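PDB 3S4O: protein tyrosine phosphatase PRL-1 from Leishmania major, which dephosphorylates phosphotyrosine residues of proteins and may act as a virulence factor supporting the parasite's survival inside host macrophages. Local coordinates for residues S89-L94 with V127-V132. Residues are numbered along the deposited sequence; the frame is centred on the assembly and turned at random.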
ATOM      1  N   SER A  89      -2.815  12.129   1.930  1.00 28.44           N
ATOM      2  CA  SER A  89      -2.685  11.812   0.500  1.00 27.49           C
ATOM      3  C   SER A  89      -3.105  10.370   0.220  1.00 26.20           C
ATOM      4  O   SER A  89      -3.695  10.081  -0.804  1.00 25.36           O
ATOM      5  CB  SER A  89      -1.246  12.042   0.026  1.00 27.33           C
ATOM      6  OG  SER A  89      -0.982  13.424  -0.213  1.00 27.56           O
ATOM      7  N   TRP A  90      -2.776   9.488   1.159  1.00 25.65           N
ATOM      8  CA  TRP A  90      -3.083   8.058   1.095  1.00 24.78           C
ATOM      9  C   TRP A  90      -4.568   7.841   1.181  1.00 26.10           C
ATOM     10  O   TRP A  90      -5.143   7.147   0.344  1.00 26.84           O
ATOM     11  CB  TRP A  90      -2.364   7.336   2.242  1.00 24.36           C
ATOM     12  CG  TRP A  90      -2.501   5.826   2.392  1.00 23.72           C
ATOM     13  CD1 TRP A  90      -2.803   5.160   3.543  1.00 24.22           C
ATOM     14  CD2 TRP A  90      -2.226   4.807   1.413  1.00 23.31           C
ATOM     15  NE1 TRP A  90      -2.784   3.805   3.330  1.00 23.96           N
ATOM     16  CE2 TRP A  90      -2.434   3.563   2.029  1.00 23.35           C
ATOM     17  CE3 TRP A  90      -1.842   4.827   0.076  1.00 23.47           C
ATOM     18  CZ2 TRP A  90      -2.263   2.354   1.356  1.00 23.29           C
ATOM     19  CZ3 TRP A  90      -1.689   3.616  -0.598  1.00 23.22           C
ATOM     20  CH2 TRP A  90      -1.891   2.404   0.047  1.00 23.06           C
ATOM     21  N   LEU A  91      -5.200   8.467   2.168  1.00 26.90           N
ATOM     22  CA  LEU A  91      -6.643   8.352   2.324  1.00 27.75           C
ATOM     23  C   LEU A  91      -7.375   8.976   1.132  1.00 28.50           C
ATOM     24  O   LEU A  91      -8.411   8.460   0.695  1.00 27.74           O
ATOM     25  CB  LEU A  91      -7.126   9.003   3.630  1.00 29.28           C
ATOM     26  CG  LEU A  91      -6.632   8.452   4.974  1.00 29.45           C
ATOM     27  CD1 LEU A  91      -7.055   9.421   6.114  1.00 30.88           C
ATOM     28  CD2 LEU A  91      -7.145   7.063   5.240  1.00 29.59           C
ATOM     29  N   LYS A  92      -6.834  10.071   0.602  1.00 28.89           N
ATOM     30  CA  LYS A  92      -7.444  10.729  -0.563  1.00 30.94           C
ATOM     31  C   LYS A  92      -7.471   9.776  -1.763  1.00 30.19           C
ATOM     32  O   LYS A  92      -8.490   9.643  -2.438  1.00 30.98           O
ATOM     33  CB  LYS A  92      -6.704  12.020  -0.951  1.00 31.34           C
ATOM     34  CG  LYS A  92      -7.268  12.708  -2.215  1.00 33.25           C
ATOM     35  CD  LYS A  92      -8.642  13.322  -1.970  1.00 34.86           C
ATOM     36  CE  LYS A  92      -9.152  14.103  -3.165  1.00 36.30           C
ATOM     37  NZ  LYS A  92     -10.147  15.154  -2.782  1.00 38.91           N
ATOM     38  N   LEU A  93      -6.333   9.129  -2.006  1.00 28.75           N
ATOM     39  CA  LEU A  93      -6.193   8.140  -3.078  1.00 27.88           C
ATOM     40  C   LEU A  93      -7.163   6.962  -2.892  1.00 27.73           C
ATOM     41  O   LEU A  93      -7.806   6.518  -3.828  1.00 27.68           O
ATOM     42  CB  LEU A  93      -4.751   7.614  -3.130  1.00 26.96           C
ATOM     43  CG  LEU A  93      -4.439   6.416  -4.036  1.00 27.08           C
ATOM     44  CD1 LEU A  93      -4.609   6.762  -5.513  1.00 27.58           C
ATOM     45  CD2 LEU A  93      -3.042   5.899  -3.777  1.00 26.40           C
ATOM     46  N   LEU A  94      -7.253   6.459  -1.671  1.00 27.26           N
ATOM     47  CA  LEU A  94      -8.102   5.303  -1.388  1.00 27.18           C
ATOM     48  C   LEU A  94      -9.590   5.645  -1.446  1.00 27.76           C
ATOM     49  O   LEU A  94     -10.391   4.855  -1.935  1.00 29.43           O
ATOM     50  CB  LEU A  94      -7.723   4.690  -0.024  1.00 26.68           C
ATOM     51  CG  LEU A  94      -6.298   4.097   0.035  1.00 25.60           C
ATOM     52  CD1 LEU A  94      -6.044   3.327   1.336  1.00 25.67           C
ATOM     53  CD2 LEU A  94      -5.983   3.212  -1.160  1.00 25.08           C
ATOM     54  N   VAL A 127      -0.362   0.110   4.759  1.00 28.08           N
ATOM     55  CA  VAL A 127      -1.321  -0.960   4.503  1.00 27.06           C
ATOM     56  C   VAL A 127      -2.134  -1.224   5.759  1.00 27.88           C
ATOM     57  O   VAL A 127      -3.357  -1.330   5.702  1.00 28.58           O
ATOM     58  CB  VAL A 127      -0.626  -2.230   4.013  1.00 26.94           C
ATOM     59  CG1 VAL A 127      -1.589  -3.398   3.984  1.00 27.50           C
ATOM     60  CG2 VAL A 127      -0.037  -1.977   2.639  1.00 25.87           C
ATOM     61  N   ALA A 128      -1.449  -1.284   6.895  1.00 28.47           N
ATOM     62  CA  ALA A 128      -2.097  -1.485   8.184  1.00 29.35           C
ATOM     63  C   ALA A 128      -3.174  -0.428   8.384  1.00 29.39           C
ATOM     64  O   ALA A 128      -4.291  -0.721   8.787  1.00 30.32           O
ATOM     65  CB  ALA A 128      -1.074  -1.416   9.302  1.00 29.38           C
ATOM     66  N   LEU A 129      -2.826   0.810   8.082  1.00 28.58           N
ATOM     67  CA  LEU A 129      -3.746   1.918   8.251  1.00 29.08           C
ATOM     68  C   LEU A 129      -4.980   1.787   7.370  1.00 29.14           C
ATOM     69  O   LEU A 129      -6.076   2.143   7.799  1.00 30.68           O
ATOM     70  CB  LEU A 129      -3.056   3.223   7.906  1.00 28.45           C
ATOM     71  CG  LEU A 129      -4.006   4.431   7.936  1.00 29.38           C
ATOM     72  CD1 LEU A 129      -4.143   4.991   9.339  1.00 30.01           C
ATOM     73  CD2 LEU A 129      -3.573   5.477   6.954  1.00 28.30           C
ATOM     74  N   ALA A 130      -4.783   1.338   6.129  1.00 27.79           N
ATOM     75  CA  ALA A 130      -5.901   1.116   5.201  1.00 27.99           C
ATOM     76  C   ALA A 130      -6.857   0.072   5.770  1.00 29.37           C
ATOM     77  O   ALA A 130      -8.076   0.230   5.685  1.00 30.53           O
ATOM     78  CB  ALA A 130      -5.405   0.686   3.824  1.00 26.70           C
ATOM     79  N   LEU A 131      -6.296  -0.980   6.365  1.00 30.11           N
ATOM     80  CA  LEU A 131      -7.094  -2.043   6.987  1.00 31.82           C
ATOM     81  C   LEU A 131      -7.933  -1.494   8.139  1.00 33.35           C
ATOM     82  O   LEU A 131      -9.081  -1.896   8.329  1.00 36.49           O
ATOM     83  CB  LEU A 131      -6.216  -3.188   7.517  1.00 32.17           C
ATOM     84  CG  LEU A 131      -5.526  -4.115   6.508  1.00 31.66           C
ATOM     85  CD1 LEU A 131      -4.573  -5.051   7.237  1.00 32.23           C
ATOM     86  CD2 LEU A 131      -6.525  -4.928   5.731  1.00 31.77           C
ATOM     87  N   VAL A 132      -7.355  -0.585   8.909  1.00 33.13           N
ATOM     88  CA  VAL A 132      -8.062   0.025  10.025  1.00 35.07           C
ATOM     89  C   VAL A 132      -9.148   0.977   9.521  1.00 36.36           C
ATOM     90  O   VAL A 132     -10.293   0.913   9.970  1.00 39.12           O
ATOM     91  CB  VAL A 132      -7.127   0.794  10.960  1.00 34.65           C
ATOM     92  CG1 VAL A 132      -7.936   1.608  11.966  1.00 35.83           C
ATOM     93  CG2 VAL A 132      -6.194  -0.171  11.685  1.00 34.77           C
TER
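Trp90 and Leu129 carry the contact between helices 84-103 and 122-133, a worked example of two helices on one side of a phosphatase sheet packed together largely round one large ring. Their side chains run past each other in opposite directions, and Leu129 brings its CD2 methyl to the edge of the indole, near the ring plane, 3.5 Å from Trp90 CD1. On Trp90, CG lies anti to the backbone N (chi1 -179°), which carries the indole out across the gap to the other helix. Ala130 meets the ring obliquely, its CB 4.1 Å from Trp90 NE1. The same methyl is touched by Leu94, whose CD1 comes within 3.7 Å of Ala130 CB while also lying over one face of the indole, offset toward the rim. Leu91 adds a looser contact, CD2 to Leu129 CD2 at 4.3 Å. The axes of segments 89-94 and 127-132 come no nearer than 11.1 Å and cross at -55°, a separation that the indole and leucine side chains bridge. Phe25 of strand 21-28 touches both Leu94 and Ala130, linking the helix pair to the sheet beneath. No hydrogen bond joins the two segments, so apolar packing holds them together, yet the buried indole N-H is satisfied by Leu126 O, one residue before segment 127-132. That bond ties the ring's polar edge to helix 122-133, which begins at the loop that holds the bound thiosulfate, and should restrict rotation of the indole.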